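PDB 4ZPJ: extracellular ligand-binding receptor from Sphaerobacter thermophilus, which probably binds a small-molecule substrate outside the cell and delivers it to an ABC transporter, as leucine-binding-family proteins do. Local coordinates for residues 61-66 / 73-78; 152-157 / 161-166; 223-228 / 244-249; 238-243 / 264-269; 345-350 / 379-384. One frame throughout, in Å; residues are numbered along the deposited sequence. Where two conformers were deposited one is given.

Contact 1 (61-66 / 73-78); sequences LTLSGP and GNLRGL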
# COMPACT_ATOMS: atom_id res chain seq x y z
N LEU A 61 14.14 4.59 4.16
CA LEU A 61 13.32 3.38 4.17
C LEU A 61 13.70 2.54 5.36
O LEU A 61 14.79 2.71 5.93
CB LEU A 61 13.49 2.61 2.83
CG LEU A 61 12.69 3.17 1.62
CD1 LEU A 61 13.05 2.45 0.32
CD2 LEU A 61 11.20 3.10 1.82
N THR A 62 12.81 1.62 5.74
CA THR A 62 13.14 0.60 6.72
C THR A 62 13.66 -0.56 5.96
O THR A 62 12.87 -1.22 5.24
CB THR A 62 11.95 0.15 7.58
OG1 THR A 62 11.58 1.22 8.43
CG2 THR A 62 12.33 -1.01 8.43
N LEU A 63 14.97 -0.82 6.08
CA LEU A 63 15.60 -1.81 5.23
C LEU A 63 16.27 -2.95 5.97
O LEU A 63 16.84 -3.81 5.31
CB LEU A 63 16.61 -1.16 4.31
CG LEU A 63 16.07 -0.15 3.27
CD1 LEU A 63 17.25 0.69 2.73
CD2 LEU A 63 15.35 -0.89 2.19
N SER A 64 16.23 -2.94 7.30
CA SER A 64 16.63 -4.04 8.16
C SER A 64 15.60 -4.19 9.30
O SER A 64 14.67 -3.42 9.38
CB SER A 64 18.00 -3.75 8.78
OG SER A 64 17.96 -2.50 9.44
N GLY A 65 15.78 -5.17 10.18
CA GLY A 65 14.72 -5.60 11.11
C GLY A 65 13.58 -6.31 10.35
O GLY A 65 13.59 -6.42 9.13
N PRO A 66 12.58 -6.81 11.09
CA PRO A 66 11.49 -7.54 10.44
C PRO A 66 10.67 -6.71 9.41
O PRO A 66 10.07 -7.26 8.48
CB PRO A 66 10.63 -8.00 11.63
CG PRO A 66 10.94 -7.06 12.74
CD PRO A 66 12.34 -6.57 12.52
N GLY A 73 11.18 -3.80 -0.93
CA GLY A 73 10.21 -3.83 -2.04
C GLY A 73 10.02 -2.45 -2.63
O GLY A 73 9.96 -2.26 -3.84
N ASN A 74 9.93 -1.46 -1.75
CA ASN A 74 9.80 -0.11 -2.17
C ASN A 74 11.04 0.29 -3.01
O ASN A 74 10.91 0.93 -4.06
CB ASN A 74 9.58 0.81 -0.96
CG ASN A 74 8.09 0.97 -0.56
OD1 ASN A 74 7.17 0.34 -1.09
ND2 ASN A 74 7.86 1.87 0.34
N LEU A 75 12.24 -0.08 -2.54
CA LEU A 75 13.47 0.29 -3.20
C LEU A 75 13.60 -0.37 -4.55
O LEU A 75 14.00 0.27 -5.51
CB LEU A 75 14.69 0.04 -2.30
CG LEU A 75 16.07 0.32 -2.81
CD1 LEU A 75 16.20 1.78 -3.16
CD2 LEU A 75 17.14 -0.11 -1.80
N ARG A 76 13.23 -1.63 -4.66
CA ARG A 76 13.18 -2.26 -5.99
C ARG A 76 12.26 -1.58 -6.98
O ARG A 76 12.61 -1.39 -8.14
CB ARG A 76 12.74 -3.71 -5.89
CG ARG A 76 13.75 -4.60 -5.18
CD ARG A 76 13.30 -6.06 -5.20
NE ARG A 76 12.02 -6.30 -4.57
CZ ARG A 76 11.84 -6.88 -3.36
NH1 ARG A 76 12.87 -7.27 -2.59
NH2 ARG A 76 10.60 -7.06 -2.91
N GLY A 77 11.05 -1.22 -6.56
CA GLY A 77 10.11 -0.54 -7.50
C GLY A 77 10.65 0.82 -7.95
O GLY A 77 10.60 1.19 -9.12
N LEU A 78 11.14 1.56 -6.99
CA LEU A 78 11.64 2.90 -7.19
C LEU A 78 12.82 2.94 -8.15
O LEU A 78 12.80 3.77 -9.07
CB LEU A 78 12.00 3.41 -5.82
CG LEU A 78 12.34 4.80 -5.38
CD1 LEU A 78 13.61 5.23 -6.08
CD2 LEU A 78 11.18 5.78 -5.54
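L61, at the end of strand 55-61, sends its two methyl branches to different residues of helix 73-78. CD1 lies over the backbone between N74 and L75, with L61 CD1 to L75 N and L61 CD1 to L75 CB both 3.9 Å, whereas L61 CD2 reaches across to N74 CB at 3.9 Å. The first torsion accounts for this: CG sits beside the backbone N of L61 and anti to its carbonyl carbon (chi1 -78°), which swings both methyls out to the helix. With L61 buried, an alanine here would probably open a gap beside N74 CB and L75 CB, leaving L75 to L63 and I98. T62 turns to other partners, donating its N to T128 OG1 and pairing its OG1 with S101 OG. At L63 the chain returns to the helix, but more loosely: its CD2 meets L75 CD2 at 4.4 Å. L75 therefore receives two leucines on different parts of its side chain, L61 at CB and L63 at the CD2 methyl, while I98 of strand 92-100 also packs on both L63 and L75. D100 holds the loop, OD1 taking L63 N and OD2 meeting S64 OG. No hydrogen bond joins the two segments; they meet by van der Waals contact alone. It is the first strand-loop-helix unit of an alpha/beta lobe of the periplasmic-binding-protein fold, where the end of the strand and the loop after it pack on an early turn of the helix that follows.

Contact 2 (152-157 / 161-166); sequences AGLQAL and PAMRSP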
# COMPACT_ATOMS: atom_id res chain seq x y z
N ALA A 152 4.04 4.04 4.43
CA ALA A 152 3.33 4.52 5.61
C ALA A 152 1.88 4.99 5.35
O ALA A 152 1.67 6.05 4.78
CB ALA A 152 4.11 5.65 6.26
N GLY A 153 0.90 4.21 5.78
CA GLY A 153 -0.49 4.42 5.34
C GLY A 153 -1.30 5.21 6.37
O GLY A 153 -2.52 5.45 6.18
N LEU A 154 -0.63 5.61 7.44
CA LEU A 154 -1.19 6.54 8.46
C LEU A 154 -2.26 7.51 7.92
O LEU A 154 -1.95 8.43 7.15
CB LEU A 154 -0.04 7.37 9.09
CG LEU A 154 -0.43 8.25 10.27
CD1 LEU A 154 -0.92 7.40 11.44
CD2 LEU A 154 0.71 9.16 10.74
N GLN A 155 -3.49 7.33 8.34
CA GLN A 155 -4.59 8.03 7.70
C GLN A 155 -4.46 9.54 7.81
O GLN A 155 -4.63 10.25 6.83
CB GLN A 155 -5.94 7.60 8.25
CG GLN A 155 -6.56 6.38 7.55
CD GLN A 155 -7.86 5.95 8.24
OE1 GLN A 155 -8.21 6.50 9.28
NE2 GLN A 155 -8.56 4.94 7.68
N ALA A 156 -4.16 10.01 9.01
CA ALA A 156 -4.02 11.43 9.26
C ALA A 156 -3.06 12.14 8.28
O ALA A 156 -3.24 13.32 7.99
CB ALA A 156 -3.58 11.67 10.69
N LEU A 157 -2.05 11.46 7.77
CA LEU A 157 -1.05 12.20 7.02
C LEU A 157 -1.65 12.95 5.84
O LEU A 157 -1.16 14.01 5.49
CB LEU A 157 0.06 11.27 6.54
CG LEU A 157 1.33 11.94 6.01
CD1 LEU A 157 2.00 12.68 7.17
CD2 LEU A 157 2.22 10.87 5.39
N PRO A 161 -6.56 17.71 7.95
CA PRO A 161 -6.05 18.96 7.41
C PRO A 161 -4.88 19.55 8.22
O PRO A 161 -4.11 20.29 7.65
CB PRO A 161 -7.27 19.92 7.44
CG PRO A 161 -8.48 19.05 7.63
CD PRO A 161 -7.99 17.79 8.32
N ALA A 162 -4.72 19.21 9.49
CA ALA A 162 -3.58 19.76 10.27
C ALA A 162 -2.25 19.04 10.06
O ALA A 162 -1.21 19.63 10.34
CB ALA A 162 -3.89 19.84 11.76
N MSE A 163 -2.28 17.78 9.60
CA MSE A 163 -1.06 17.00 9.39
C MSE A 163 -0.58 17.11 7.99
O MSE A 163 0.60 16.91 7.72
CB MSE A 163 -1.30 15.51 9.60
CG MSE A 163 -1.47 15.20 11.06
SE MSE A 163 0.34 15.16 11.82
CE MSE A 163 0.63 13.22 11.57
N ARG A 164 -1.50 17.43 7.07
CA ARG A 164 -1.15 17.49 5.69
C ARG A 164 -0.36 18.72 5.44
O ARG A 164 -0.24 19.60 6.30
CB ARG A 164 -2.40 17.41 4.73
CG ARG A 164 -3.24 18.63 4.61
CD ARG A 164 -4.30 18.47 3.51
NE ARG A 164 -5.31 17.42 3.74
CZ ARG A 164 -6.63 17.63 3.83
NH1 ARG A 164 -7.14 18.84 3.74
NH2 ARG A 164 -7.46 16.60 3.98
N SER A 165 0.21 18.78 4.24
CA SER A 165 1.04 19.91 3.84
C SER A 165 1.28 19.83 2.35
O SER A 165 1.34 18.74 1.80
CB SER A 165 2.39 19.81 4.64
OG SER A 165 3.44 20.51 4.01
N PRO A 166 1.47 20.97 1.68
CA PRO A 166 1.83 20.94 0.23
C PRO A 166 3.17 20.26 -0.06
O PRO A 166 3.40 19.85 -1.18
CB PRO A 166 1.89 22.39 -0.17
CG PRO A 166 1.65 23.22 1.05
CD PRO A 166 1.36 22.32 2.23
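M163, present as selenomethionine, lies against L154 and A156 and provides most of the apolar contact. Its CG meets A156 CB at 4.1 Å. Farther out its chain bends at chi2 (-79°) and again at the selenium, which carries CE back to L154 CD2, 4.1 Å away, the two side chains crossing at about a right angle. As a second conformer of M163 was deposited, this last touch is less certain than those nearer the backbone. Carbonyl oxygens make the second kind of contact. A156 O comes to 3.3 Å from M163 CB, and L157 O approaches R164 CA at 3.5 Å in a CA-H...O contact with an angle at the hydrogen of 130°. R164 CB is also near L157 O, at 3.7 Å. Conventional hydrogen bonds lie beside the contact: L157 N returns to L154 O within its own segment, while the guanidinium of R164 gives NE to T158 O, with P161 CA over one of its faces. Outside the loop, R137 of helix 130-142 donates from NE to M163 O and from NH1 to R164 O, and L157 rests on L168 and R170 of strand 168-170. A bound zinc ion is about 5 Å from the M163 side chain. No conventional hydrogen bond crosses between 152-157 and 161-166. The turn that follows helix 156-159 is thus fitted to the start of that helix and the loop before it by methyl and C-H contacts, while hydrogen bonds to R137 and T158 are made around this surface contact and not through it.

Contact 3 (223-228 / 244-249); sequences IVDEVV and EQAAAE. With ZN (zinc ion), chain J.
V224 and D225 are brought to A246 by their own torsions and by an irregular backbone at V224. V224 has CG1 beside its backbone N (chi1 -54°), which places CG2 between N and the carbonyl carbon, and the two methyls divide the helix end between them: V224 CG1 touches E249 O at 3.6 Å and V224 CG2 touches A246 O at 3.9 Å. In D225 CG stands anti to the backbone N (chi1 -155°), which turns the carboxylate aside from A246 and leaves the methylene facing the helix, D225 CB to A246 CB measuring 3.9 Å. Both residues point toward the helix, consistent with the helical psi of V224 (-29°), which breaks the up-and-down alternation of an otherwise extended strand. The small A246 is consistent with the close approach of strand and helix, 6.4 Å between D225 CA and A246 CA. Its carbonyl also accepts E249 N within the closing turn. No hydrogen bond or salt bridge links the segments. E244, two residues earlier, points outward, and E244 OE1 binds a zinc ion at 2.0 Å that also carries a water, at 2.5 Å. Strand 222-229 is an edge strand of the parallel sheet, paired with strand 194-200, whose V196 touches both V224 and A246. Helix 203-218 packs on I223, E226 and V228, and helix 237-246 leads on to strand 252-256 in a beta-alpha-beta crossover that passes strand 194-200.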
# COMPACT_ATOMS: atom_id res chain seq x y z
N ILE A 223 -22.36 -3.61 10.82
CA ILE A 223 -21.27 -4.30 11.47
C ILE A 223 -21.78 -4.75 12.83
O ILE A 223 -22.15 -3.93 13.64
CB ILE A 223 -20.07 -3.36 11.68
CG1 ILE A 223 -19.59 -2.80 10.34
CG2 ILE A 223 -18.93 -4.07 12.44
CD1 ILE A 223 -19.19 -3.85 9.35
N VAL A 224 -21.75 -6.05 13.06
CA VAL A 224 -22.23 -6.63 14.28
C VAL A 224 -21.16 -6.77 15.40
O VAL A 224 -21.51 -6.80 16.56
CB VAL A 224 -22.91 -8.01 14.00
CG1 VAL A 224 -24.00 -7.90 12.94
CG2 VAL A 224 -21.88 -9.08 13.61
N ASP A 225 -19.87 -6.95 15.07
CA ASP A 225 -18.80 -7.02 16.10
C ASP A 225 -17.45 -6.78 15.47
O ASP A 225 -17.31 -6.95 14.27
CB ASP A 225 -18.75 -8.39 16.82
CG ASP A 225 -18.11 -8.30 18.26
OD1 ASP A 225 -17.44 -7.29 18.53
OD2 ASP A 225 -18.28 -9.21 19.12
N GLU A 226 -16.48 -6.36 16.30
CA GLU A 226 -15.07 -6.23 15.92
C GLU A 226 -14.29 -7.15 16.85
O GLU A 226 -14.45 -7.10 18.06
CB GLU A 226 -14.55 -4.80 16.13
CG GLU A 226 -15.35 -3.69 15.43
CD GLU A 226 -14.68 -2.30 15.53
OE1 GLU A 226 -15.28 -1.32 15.02
OE2 GLU A 226 -13.57 -2.16 16.11
N VAL A 227 -13.45 -8.00 16.27
CA VAL A 227 -12.58 -8.86 17.01
C VAL A 227 -11.12 -8.58 16.65
O VAL A 227 -10.65 -8.68 15.49
CB VAL A 227 -12.88 -10.35 16.76
CG1 VAL A 227 -11.98 -11.24 17.64
CG2 VAL A 227 -14.34 -10.67 17.05
N VAL A 228 -10.37 -8.28 17.67
CA VAL A 228 -9.01 -7.93 17.52
C VAL A 228 -8.11 -8.99 18.17
O VAL A 228 -8.48 -9.63 19.16
CB VAL A 228 -8.88 -6.53 18.07
CG1 VAL A 228 -7.71 -6.40 19.00
CG2 VAL A 228 -8.86 -5.54 16.90
N GLU A 244 -16.71 -16.89 14.93
CA GLU A 244 -17.79 -17.81 14.62
C GLU A 244 -19.07 -17.35 15.28
O GLU A 244 -20.14 -17.41 14.70
CB GLU A 244 -17.53 -19.25 15.12
CG GLU A 244 -18.39 -20.26 14.34
CD GLU A 244 -18.63 -21.58 15.03
OE1 GLU A 244 -18.00 -21.84 16.08
OE2 GLU A 244 -19.43 -22.38 14.48
N GLN A 245 -18.95 -16.96 16.53
CA GLN A 245 -20.13 -16.67 17.34
C GLN A 245 -20.80 -15.39 16.90
O GLN A 245 -22.00 -15.32 16.81
CB GLN A 245 -19.74 -16.48 18.78
CG GLN A 245 -20.23 -17.56 19.73
CD GLN A 245 -19.96 -17.10 21.15
OE1 GLN A 245 -19.42 -16.00 21.33
NE2 GLN A 245 -20.32 -17.92 22.15
N ALA A 246 -20.00 -14.36 16.68
CA ALA A 246 -20.54 -13.13 16.16
C ALA A 246 -21.23 -13.40 14.82
O ALA A 246 -22.32 -12.88 14.54
CB ALA A 246 -19.45 -12.10 16.01
N ALA A 247 -20.64 -14.29 14.02
CA ALA A 247 -21.20 -14.57 12.71
C ALA A 247 -22.44 -15.40 12.71
O ALA A 247 -22.97 -15.67 11.65
CB ALA A 247 -20.16 -15.21 11.81
N ALA A 248 -22.94 -15.81 13.88
CA ALA A 248 -24.28 -16.38 13.93
C ALA A 248 -25.30 -15.36 13.43
O ALA A 248 -26.27 -15.71 12.77
CB ALA A 248 -24.63 -16.84 15.35
N GLU A 249 -25.06 -14.09 13.74
CA GLU A 249 -25.93 -13.03 13.24
C GLU A 249 -25.28 -12.23 12.10
O GLU A 249 -25.46 -11.01 12.03
CB GLU A 249 -26.33 -12.13 14.42
CG GLU A 249 -27.21 -12.83 15.47
CD GLU A 249 -28.56 -13.34 14.93
OE1 GLU A 249 -28.57 -14.36 14.19
OE2 GLU A 249 -29.62 -12.75 15.26
ZN ZN J . -17.55 -23.74 15.89
O HOH W 1 -16.60 -24.66 13.73

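Contact 4 (238-243 / 264-269); sequences PYLQRI and IRFLVQ
Two helices laid over the four-stranded parallel sheet, 237-246 and 261-272, meet here through L240, I243, F266 and Q269. Their local axes approach to 11.3 Å and cross at -55°, a distance that the longer side chains have to span. L240 does most of this with its two methyls: L240 CD2 comes obliquely to F266 CE1 at 3.6 Å, and L240 CD1 lies by the backbone of the other helix, 3.5 Å from Q269 O and 4.1 Å from Q269 CB. I243 adds CD1, which meets F266 CE1 at 4.2 Å at the ring edge, near its plane. F266 has CG anti to its backbone N (chi1 174°), a setting that brings its ring back between the helices, where H198 stacks on it and H257 and Y270 also meet it. Q269 offers only its inner carbons and carbonyl to L240; its amide is fixed beyond the contact, OE1 taking F236 N and NE2 giving to Q234 O. I243 touches V253 and F266 touches A255, two residues apart on strand 252-256, so both helices cover one face of the sheet. This is the layered packing of neighbouring crossover helices in a Rossmann-like alpha/beta lobe of a periplasmic binding protein.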
# COMPACT_ATOMS: atom_id res chain seq x y z
N PRO A 238 -8.91 -19.08 19.49
CA PRO A 238 -9.87 -18.36 20.33
C PRO A 238 -10.55 -17.26 19.55
O PRO A 238 -11.76 -17.09 19.68
CB PRO A 238 -9.01 -17.82 21.49
CG PRO A 238 -7.80 -18.73 21.51
CD PRO A 238 -7.54 -18.97 20.03
N TYR A 239 -9.80 -16.54 18.73
CA TYR A 239 -10.35 -15.42 17.96
C TYR A 239 -11.30 -15.92 16.89
O TYR A 239 -12.28 -15.28 16.62
CB TYR A 239 -9.23 -14.56 17.38
CG TYR A 239 -8.31 -14.16 18.49
CD1 TYR A 239 -8.65 -13.12 19.35
CD2 TYR A 239 -7.16 -14.88 18.76
CE1 TYR A 239 -7.85 -12.79 20.43
CE2 TYR A 239 -6.34 -14.56 19.85
CZ TYR A 239 -6.68 -13.51 20.68
OH TYR A 239 -5.89 -13.20 21.75
N LEU A 240 -10.99 -17.08 16.32
CA LEU A 240 -11.83 -17.77 15.36
C LEU A 240 -13.14 -18.18 15.98
O LEU A 240 -14.20 -17.98 15.39
CB LEU A 240 -11.13 -19.01 14.81
CG LEU A 240 -9.91 -18.77 13.87
CD1 LEU A 240 -9.48 -20.08 13.24
CD2 LEU A 240 -10.20 -17.77 12.77
N GLN A 241 -13.06 -18.73 17.18
CA GLN A 241 -14.28 -19.06 17.90
C GLN A 241 -15.12 -17.78 18.12
O GLN A 241 -16.30 -17.77 17.82
CB GLN A 241 -13.97 -19.89 19.18
CG GLN A 241 -13.86 -21.39 18.85
CD GLN A 241 -13.44 -22.32 20.00
OE1 GLN A 241 -13.27 -23.53 19.80
NE2 GLN A 241 -13.32 -21.76 21.22
N ARG A 242 -14.51 -16.68 18.53
CA ARG A 242 -15.29 -15.45 18.73
C ARG A 242 -15.90 -14.97 17.43
O ARG A 242 -17.06 -14.52 17.40
CB ARG A 242 -14.46 -14.34 19.36
CG ARG A 242 -13.78 -14.79 20.66
CD ARG A 242 -13.27 -13.65 21.54
NE ARG A 242 -12.16 -14.10 22.40
CZ ARG A 242 -11.47 -13.34 23.25
NH1 ARG A 242 -10.49 -13.89 23.97
NH2 ARG A 242 -11.75 -12.04 23.39
N ILE A 243 -15.14 -15.08 16.34
CA ILE A 243 -15.67 -14.69 15.06
C ILE A 243 -16.84 -15.58 14.74
O ILE A 243 -17.87 -15.08 14.33
CB ILE A 243 -14.62 -14.77 13.93
CG1 ILE A 243 -13.55 -13.68 14.14
CG2 ILE A 243 -15.29 -14.67 12.57
CD1 ILE A 243 -12.26 -13.90 13.38
N ILE A 264 -0.65 -15.30 7.34
CA ILE A 264 -0.49 -16.68 6.92
C ILE A 264 -1.13 -17.62 7.95
O ILE A 264 -1.96 -18.50 7.56
CB ILE A 264 0.99 -17.06 6.73
CG1 ILE A 264 1.64 -16.23 5.62
CG2 ILE A 264 1.14 -18.57 6.44
CD1 ILE A 264 3.17 -16.33 5.58
N ARG A 265 -0.78 -17.42 9.23
CA ARG A 265 -1.35 -18.28 10.31
C ARG A 265 -2.90 -18.10 10.42
O ARG A 265 -3.64 -19.07 10.58
CB ARG A 265 -0.64 -18.01 11.67
CG ARG A 265 0.78 -18.58 11.77
CD ARG A 265 1.30 -18.51 13.23
NE ARG A 265 1.25 -17.10 13.66
CZ ARG A 265 2.19 -16.17 13.41
NH1 ARG A 265 3.34 -16.50 12.81
NH2 ARG A 265 2.00 -14.90 13.81
N PHE A 266 -3.38 -16.88 10.26
CA PHE A 266 -4.81 -16.69 10.31
C PHE A 266 -5.54 -17.41 9.15
O PHE A 266 -6.50 -18.17 9.39
CB PHE A 266 -5.20 -15.21 10.30
CG PHE A 266 -6.68 -14.99 10.20
CD1 PHE A 266 -7.47 -15.05 11.31
CD2 PHE A 266 -7.28 -14.78 8.97
CE1 PHE A 266 -8.85 -14.87 11.21
CE2 PHE A 266 -8.67 -14.61 8.85
CZ PHE A 266 -9.45 -14.66 9.98
N LEU A 267 -5.12 -17.17 7.90
CA LEU A 267 -5.84 -17.77 6.77
C LEU A 267 -5.79 -19.25 6.83
O LEU A 267 -6.79 -19.92 6.65
CB LEU A 267 -5.29 -17.28 5.44
CG LEU A 267 -5.84 -15.89 5.16
CD1 LEU A 267 -5.10 -15.23 4.03
CD2 LEU A 267 -7.32 -15.99 4.86
N VAL A 268 -4.63 -19.80 7.16
CA VAL A 268 -4.48 -21.24 7.14
C VAL A 268 -5.38 -21.81 8.24
O VAL A 268 -6.02 -22.85 8.03
CB VAL A 268 -2.98 -21.68 7.35
CG1 VAL A 268 -2.89 -23.12 7.86
CG2 VAL A 268 -2.15 -21.56 6.06
N GLN A 269 -5.46 -21.16 9.39
CA GLN A 269 -6.23 -21.74 10.50
C GLN A 269 -7.72 -21.50 10.29
O GLN A 269 -8.56 -22.30 10.70
CB GLN A 269 -5.77 -21.21 11.86
CG GLN A 269 -4.29 -21.56 12.17
CD GLN A 269 -3.80 -20.97 13.49
OE1 GLN A 269 -4.58 -20.58 14.35
NE2 GLN A 269 -2.50 -20.88 13.63

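Contact 5 (345-350 / 379-384); sequences GRVIAE and GNFRFH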
# COMPACT_ATOMS: atom_id res chain seq x y z
N GLY A 345 8.66 6.25 -8.16
CA GLY A 345 9.72 6.60 -9.07
C GLY A 345 9.22 7.23 -10.34
O GLY A 345 9.91 8.10 -10.89
N ARG A 346 8.03 6.79 -10.78
CA ARG A 346 7.41 7.32 -11.99
C ARG A 346 6.92 8.74 -11.76
O ARG A 346 7.09 9.61 -12.58
CB ARG A 346 6.18 6.51 -12.43
CG ARG A 346 6.38 5.42 -13.43
CD ARG A 346 7.01 5.85 -14.77
NE ARG A 346 6.16 6.63 -15.65
CZ ARG A 346 5.15 6.13 -16.35
NH1 ARG A 346 4.82 4.85 -16.28
NH2 ARG A 346 4.46 6.92 -17.14
N VAL A 347 6.31 8.96 -10.61
CA VAL A 347 5.92 10.30 -10.22
C VAL A 347 7.16 11.22 -10.28
O VAL A 347 7.09 12.32 -10.83
CB VAL A 347 5.38 10.30 -8.79
CG1 VAL A 347 5.37 11.69 -8.21
CG2 VAL A 347 3.98 9.67 -8.74
N ILE A 348 8.29 10.76 -9.73
CA ILE A 348 9.44 11.62 -9.60
C ILE A 348 9.92 11.88 -10.98
O ILE A 348 10.18 13.02 -11.33
CB ILE A 348 10.54 10.94 -8.79
CG1 ILE A 348 10.15 10.99 -7.32
CG2 ILE A 348 11.85 11.64 -9.00
CD1 ILE A 348 10.94 10.06 -6.46
N ALA A 349 9.96 10.83 -11.78
CA ALA A 349 10.43 10.92 -13.17
C ALA A 349 9.56 11.84 -14.02
O ALA A 349 10.09 12.59 -14.82
CB ALA A 349 10.53 9.54 -13.80
N GLU A 350 8.25 11.78 -13.84
CA GLU A 350 7.35 12.62 -14.60
C GLU A 350 7.49 14.06 -14.15
O GLU A 350 7.46 14.98 -14.97
CB GLU A 350 5.90 12.18 -14.42
CG GLU A 350 5.68 10.78 -14.93
CD GLU A 350 5.29 10.70 -16.41
OE1 GLU A 350 4.57 11.58 -16.91
OE2 GLU A 350 5.69 9.73 -17.07
N GLY A 379 -3.54 0.94 -13.44
CA GLY A 379 -4.50 1.87 -14.04
C GLY A 379 -4.01 3.28 -13.86
O GLY A 379 -2.80 3.53 -13.52
N ASN A 380 -4.91 4.21 -14.05
CA ASN A 380 -4.52 5.60 -14.02
C ASN A 380 -4.27 6.07 -12.58
O ASN A 380 -4.89 5.58 -11.63
CB ASN A 380 -5.55 6.42 -14.76
CG ASN A 380 -5.61 6.07 -16.24
OD1 ASN A 380 -6.63 5.68 -16.76
ND2 ASN A 380 -4.49 6.14 -16.90
N PHE A 381 -3.32 6.98 -12.46
CA PHE A 381 -2.87 7.46 -11.22
C PHE A 381 -2.75 8.96 -11.36
O PHE A 381 -2.14 9.50 -12.36
CB PHE A 381 -1.52 6.88 -10.81
CG PHE A 381 -1.00 7.44 -9.49
CD1 PHE A 381 -0.37 8.65 -9.44
CD2 PHE A 381 -1.23 6.75 -8.28
CE1 PHE A 381 0.07 9.19 -8.22
CE2 PHE A 381 -0.81 7.24 -7.07
CZ PHE A 381 -0.13 8.48 -7.04
N ARG A 382 -3.29 9.62 -10.32
CA ARG A 382 -3.05 11.00 -10.07
C ARG A 382 -3.19 11.27 -8.58
O ARG A 382 -3.52 10.37 -7.80
CB ARG A 382 -4.01 11.84 -10.87
CG ARG A 382 -5.45 11.64 -10.55
CD ARG A 382 -6.31 12.39 -11.54
NE ARG A 382 -7.70 11.98 -11.37
CZ ARG A 382 -8.56 12.54 -10.52
NH1 ARG A 382 -8.21 13.59 -9.75
NH2 ARG A 382 -9.80 12.04 -10.45
N PHE A 383 -2.93 12.52 -8.20
CA PHE A 383 -2.95 12.94 -6.79
C PHE A 383 -4.22 13.70 -6.53
O PHE A 383 -4.62 14.48 -7.33
CB PHE A 383 -1.80 13.90 -6.50
CG PHE A 383 -0.44 13.20 -6.33
CD1 PHE A 383 -0.24 12.28 -5.31
CD2 PHE A 383 0.64 13.52 -7.16
CE1 PHE A 383 1.01 11.68 -5.13
CE2 PHE A 383 1.90 12.93 -6.96
CZ PHE A 383 2.06 11.98 -6.01
N HIS A 384 -4.82 13.51 -5.36
CA HIS A 384 -5.90 14.40 -4.99
C HIS A 384 -5.36 15.83 -4.83
O HIS A 384 -4.31 16.07 -4.19
CB HIS A 384 -6.54 13.90 -3.69
CG HIS A 384 -7.92 14.42 -3.48
ND1 HIS A 384 -8.17 15.65 -2.92
CD2 HIS A 384 -9.12 13.92 -3.85
CE1 HIS A 384 -9.47 15.88 -2.94
NE2 HIS A 384 -10.07 14.85 -3.52
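V347 and R382 make the closest backbone approach, 9.0 Å between their CA atoms, with 345-350 helical and 379-383 an extended strand. At that spacing side chains alone bridge the two, and F381 and F383, next-but-one along the strand, both point toward the helix while R382 points away. V347 sits against both rings, a methyl toward each. V347 CG1 meets F383 CE2 at 3.9 Å at the ring edge, close to its plane; V347 CG2 reaches F381 CE1 at 4.0 Å obliquely and F383 CZ at 4.1 Å. The phenylalanines also meet each other edge to face, F381 CE1 standing 4.0 Å above the plane of F383, over the ring centre. This difference in turn goes with different first torsions, F381 having CG anti to its backbone N (chi1 178°) and F383 beside it (chi1 -78°). An alanine at V347 would lack both methyls, which is likely to leave a gap beside both rings and set the phenylalanines freer to turn. Strand 379-383 lies between strands 373-376 and 390-401 of the antiparallel sheet; F374 of the former touches V347, and F169 and V171 extend the apolar cluster, which binds helix 336-354 to the sheet.

Along the chain, contacts 1 and 2 come first, contacts 3 and 4 interleave, and contact 5 follows. Contacts 3 and 4 share helix 237-246, with centres 13 Å apart, and lie on and around the parallel sheet of one lobe; they touch where V228 O meets Y239 CE1 at 3.5 Å. Contacts 1, 2 and 5 cluster on the other lobe, their centres 18 to 21 Å from each other, and contacts 1 and 5 join through L78 CD2 and G345 N at 3.7 Å. Between the groups centres lie 29 to 39 Å apart. The late segments of contact 5 thus return to the lobe built by the first strands, as expected of a two-lobed binding protein with several crossings between lobes.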